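PDB 1UF3: TT1561 protein from Thermus thermophilus, which is of unknown function but binds calcium ions and probably acts as a metal-dependent phosphoesterase of the calcineurin superfamily. Local coordinates for residues His156-Pro159 with Leu164-Gln167; Gly190-Met195 with Val201-Asp206. All coordinates share one frame; numbering follows the deposited sequence.

Overall arrangement
Both interactions lie on the same side of the chain's centre, about 10 Å apart between centres, and both are partly buried. They differ in chemistry. Interaction 1 is a loop contact without regular secondary structure, made by carbon and selenium packing. Interaction 2 is a beta hairpin pairing, held by four backbone hydrogen bonds, and its 201-206 segment is buried throughout. The loop of interaction 1 rests on the hairpin of interaction 2. Leu164 packs on Lys192, and its CD1 comes within 3.5 Å of Val201 CG1. Met158 also reaches Val203. The two contacts therefore share one apolar patch, away from the known calcium sites.

Interaction 1. Residues His156-Pro159 with Leu164-Gln167; sequences HTMP and LNEQ
Met158, a selenomethionine, carries this contact by reaching across to Leu164 and Asn165. Its CB and CG lead out of the 156-159 backbone. The SE atom is the first to touch the other segment, lying 3.9 Å from both CB and ND2 of Asn165. The chain then bends at chi3 (58°), which turns CE toward the neighbouring leucine. There CE ends 3.4 Å from Leu164 CB, tight for two carbons, and 3.6 Å from Asn165 CB. The methyl thus sits against the CB atoms of two consecutive residues. The Met158 and Leu164 side chains cross at about a right angle. Leu164 CD1 stands a little further off, 4.0 Å from Met158 CE.

Asn165 has a second role. Its OD1 accepts from the backbone N of Gln167 at 2.7 Å, an Asx turn, with the donor tilted 33° from the carbonyl plane. This bond helps hold the amide's rotation, with ND2 beside the selenium. An alanine here would keep the CB contact but would probably leave the Gln167 N-H without this acceptor and the turn less firmly held.

Both segments belong to the loop between strand 151-155 and helix 170-179. Pro159 packs on Val172, Ala173 and Ile176 of that helix. Met158 and Leu164 face the hairpin, Met158 touching Val203 and Leu164 touching Val201 of strand 199-203, and Leu164 also meets Glu194 of strand 192-196.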
# COMPACT_ATOMS: atom_id res chain seq x y z
N HIS A 156 -20.80 -19.97 21.53
CA HIS A 156 -20.31 -19.74 22.86
C HIS A 156 -20.06 -21.15 23.46
O HIS A 156 -19.00 -21.41 24.03
CB HIS A 156 -21.32 -19.00 23.71
CG HIS A 156 -20.85 -18.83 25.12
ND1 HIS A 156 -21.05 -19.79 26.09
CD2 HIS A 156 -20.09 -17.86 25.69
CE1 HIS A 156 -20.41 -19.42 27.20
NE2 HIS A 156 -19.82 -18.26 26.98
N THR A 157 -21.03 -22.02 23.27
CA THR A 157 -21.04 -23.39 23.76
C THR A 157 -20.01 -24.31 23.10
O THR A 157 -19.97 -24.43 21.88
CB THR A 157 -22.45 -23.95 23.57
OG1 THR A 157 -23.36 -23.16 24.33
CG2 THR A 157 -22.54 -25.42 24.01
N MSE A 158 -19.17 -24.94 23.91
CA MSE A 158 -18.14 -25.85 23.41
C MSE A 158 -18.70 -27.19 22.97
O MSE A 158 -19.63 -27.72 23.58
CB MSE A 158 -17.11 -26.14 24.49
CG MSE A 158 -16.14 -25.05 24.77
SE MSE A 158 -14.56 -25.84 25.59
CE MSE A 158 -14.10 -27.07 24.18
N PRO A 159 -18.13 -27.77 21.90
CA PRO A 159 -18.62 -29.07 21.45
C PRO A 159 -17.97 -30.18 22.28
O PRO A 159 -16.91 -29.99 22.87
CB PRO A 159 -18.16 -29.12 20.00
CG PRO A 159 -16.84 -28.41 20.07
CD PRO A 159 -17.17 -27.21 20.94
N LEU A 164 -10.67 -31.52 23.83
CA LEU A 164 -11.01 -30.19 24.38
C LEU A 164 -11.91 -30.10 25.61
O LEU A 164 -11.66 -29.28 26.51
CB LEU A 164 -11.67 -29.32 23.29
CG LEU A 164 -10.86 -28.87 22.07
CD1 LEU A 164 -11.76 -28.09 21.13
CD2 LEU A 164 -9.72 -28.00 22.52
N ASN A 165 -12.97 -30.89 25.65
CA ASN A 165 -13.90 -30.86 26.77
C ASN A 165 -14.86 -32.05 26.75
O ASN A 165 -15.86 -32.06 26.02
CB ASN A 165 -14.71 -29.56 26.76
CG ASN A 165 -15.65 -29.43 27.95
OD1 ASN A 165 -15.88 -30.40 28.69
ND2 ASN A 165 -16.20 -28.24 28.14
N GLU A 166 -14.53 -33.04 27.59
CA GLU A 166 -15.27 -34.28 27.77
C GLU A 166 -16.71 -34.03 28.22
O GLU A 166 -17.56 -34.92 28.12
CB GLU A 166 -14.52 -35.14 28.82
CG GLU A 166 -15.23 -36.41 29.28
CD GLU A 166 -15.18 -37.53 28.26
OE1 GLU A 166 -14.06 -37.96 27.89
OE2 GLU A 166 -16.26 -37.98 27.82
N GLN A 167 -16.98 -32.83 28.71
CA GLN A 167 -18.33 -32.46 29.17
C GLN A 167 -18.99 -31.47 28.20
O GLN A 167 -19.96 -30.79 28.55
CB GLN A 167 -18.28 -31.86 30.58
CG GLN A 167 -17.66 -32.78 31.66
CD GLN A 167 -18.29 -34.18 31.69
OE1 GLN A 167 -19.50 -34.33 31.91
NE2 GLN A 167 -17.47 -35.20 31.48

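Interaction 2. Residues Gly190-Met195 with Val201-Asp206; sequences GQKHEM and VVVPGD
Four backbone hydrogen bonds join Lys192 to Val203 and Glu194 to Val201. Lys192 N donates to Val203 O, and Val203 N returns the bond to Lys192 O at 2.8 Å. Glu194 and Val201 repeat the pattern, with Val201 N 2.8 Å from Glu194 O. Each pair thus exchanges two nearly straight N-H...O bonds. His193 and Val202 form the non-hydrogen-bonded pair between them. Here His193 CA makes a CA-H...O contact with Val201 O at 3.2 Å. The Lys192 ammonium turns back along its own segment, and NZ donates to Gly190 O at 3.1 Å.

This is an antiparallel beta hairpin, its strand directions 168° apart. Strand 199-203 also pairs in parallel with strand 183-186, where Val202 bonds with Val184 and Val186. The hairpin thus adds strand 192-196 to a mixed sheet of the metallophosphoesterase fold.

On one face the Lys192 and Val203 side chains lie side by side, pointing the same way. The lysine chain is bent at chi2 (-104°) and chi3 (-65°), which lays CD 3.7 Å from Val203 CB and brings NZ round to Gly190. Val203 CG1 also lies 3.4 Å from Gly190 O. The loop after strand 151-155 packs against this face. On the other face, His193 CB meets Val202 CG2 at 3.9 Å, and the imidazole meets the Trp200 ring with planes almost perpendicular. Past the paired residues, Gln191 CG sits 3.1 Å from Pro204 O, while its NE2 bonds to Tyr212 O.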
# COMPACT_ATOMS: atom_id res chain seq x y z
N GLY A 190 -7.93 -20.69 28.53
CA GLY A 190 -6.80 -21.50 28.11
C GLY A 190 -6.82 -21.69 26.61
O GLY A 190 -7.63 -22.48 26.10
N GLN A 191 -5.95 -20.99 25.89
CA GLN A 191 -5.95 -21.11 24.43
C GLN A 191 -5.57 -22.54 24.06
O GLN A 191 -4.63 -23.10 24.61
CB GLN A 191 -4.95 -20.14 23.79
CG GLN A 191 -5.10 -18.68 24.20
CD GLN A 191 -4.25 -18.35 25.42
OE1 GLN A 191 -4.24 -19.10 26.41
NE2 GLN A 191 -3.55 -17.24 25.37
N LYS A 192 -6.32 -23.13 23.14
CA LYS A 192 -6.02 -24.48 22.68
C LYS A 192 -6.88 -24.80 21.48
O LYS A 192 -7.85 -24.10 21.19
CB LYS A 192 -6.28 -25.51 23.78
CG LYS A 192 -7.70 -25.98 23.87
CD LYS A 192 -8.42 -25.36 25.02
CE LYS A 192 -7.84 -25.80 26.34
NZ LYS A 192 -8.55 -25.12 27.46
N HIS A 193 -6.54 -25.87 20.79
CA HIS A 193 -7.29 -26.22 19.61
C HIS A 193 -7.13 -27.68 19.25
O HIS A 193 -6.12 -28.31 19.58
CB HIS A 193 -6.83 -25.33 18.45
CG HIS A 193 -5.39 -25.50 18.08
ND1 HIS A 193 -4.98 -26.27 17.02
CD2 HIS A 193 -4.27 -25.00 18.64
CE1 HIS A 193 -3.66 -26.24 16.93
NE2 HIS A 193 -3.20 -25.48 17.90
N GLU A 194 -8.13 -28.21 18.56
CA GLU A 194 -8.10 -29.60 18.13
C GLU A 194 -8.89 -29.72 16.84
O GLU A 194 -9.62 -28.81 16.47
CB GLU A 194 -8.77 -30.48 19.19
CG GLU A 194 -8.01 -30.57 20.50
CD GLU A 194 -7.04 -31.73 20.49
OE1 GLU A 194 -5.96 -31.60 19.87
OE2 GLU A 194 -7.37 -32.77 21.08
N MSE A 195 -8.74 -30.85 16.16
CA MSE A 195 -9.51 -31.10 14.96
C MSE A 195 -10.70 -31.97 15.37
O MSE A 195 -10.57 -32.84 16.24
CB MSE A 195 -8.68 -31.87 13.92
CG MSE A 195 -7.44 -31.16 13.43
SE MSE A 195 -7.85 -29.53 12.45
CE MSE A 195 -9.16 -30.19 11.22
N VAL A 201 -11.26 -26.69 15.52
CA VAL A 201 -11.97 -26.06 16.63
C VAL A 201 -10.97 -25.37 17.53
O VAL A 201 -10.03 -25.99 18.06
CB VAL A 201 -12.76 -27.08 17.44
CG1 VAL A 201 -13.50 -26.37 18.59
CG2 VAL A 201 -13.73 -27.80 16.55
N VAL A 202 -11.17 -24.07 17.69
CA VAL A 202 -10.29 -23.23 18.48
C VAL A 202 -10.95 -22.56 19.67
O VAL A 202 -12.06 -22.03 19.58
CB VAL A 202 -9.68 -22.10 17.59
CG1 VAL A 202 -8.82 -21.16 18.46
CG2 VAL A 202 -8.84 -22.72 16.43
N VAL A 203 -10.25 -22.62 20.80
CA VAL A 203 -10.66 -21.96 22.04
C VAL A 203 -9.61 -20.87 22.02
O VAL A 203 -8.44 -21.11 22.32
CB VAL A 203 -10.50 -22.92 23.26
CG1 VAL A 203 -10.65 -22.16 24.55
CG2 VAL A 203 -11.54 -24.03 23.18
N PRO A 204 -10.00 -19.66 21.60
CA PRO A 204 -9.05 -18.56 21.52
C PRO A 204 -8.55 -17.99 22.83
O PRO A 204 -7.53 -17.30 22.85
CB PRO A 204 -9.80 -17.53 20.69
CG PRO A 204 -11.20 -17.73 21.13
CD PRO A 204 -11.32 -19.25 21.12
N GLY A 205 -9.25 -18.28 23.92
CA GLY A 205 -8.83 -17.73 25.20
C GLY A 205 -9.93 -16.90 25.83
O GLY A 205 -10.95 -16.58 25.20
N ASP A 206 -9.71 -16.53 27.09
CA ASP A 206 -10.68 -15.74 27.84
C ASP A 206 -10.06 -14.35 28.09
O ASP A 206 -9.06 -14.24 28.82
CB ASP A 206 -10.98 -16.46 29.17
CG ASP A 206 -12.12 -15.83 29.91
OD1 ASP A 206 -12.11 -14.60 30.03
OD2 ASP A 206 -13.01 -16.57 30.37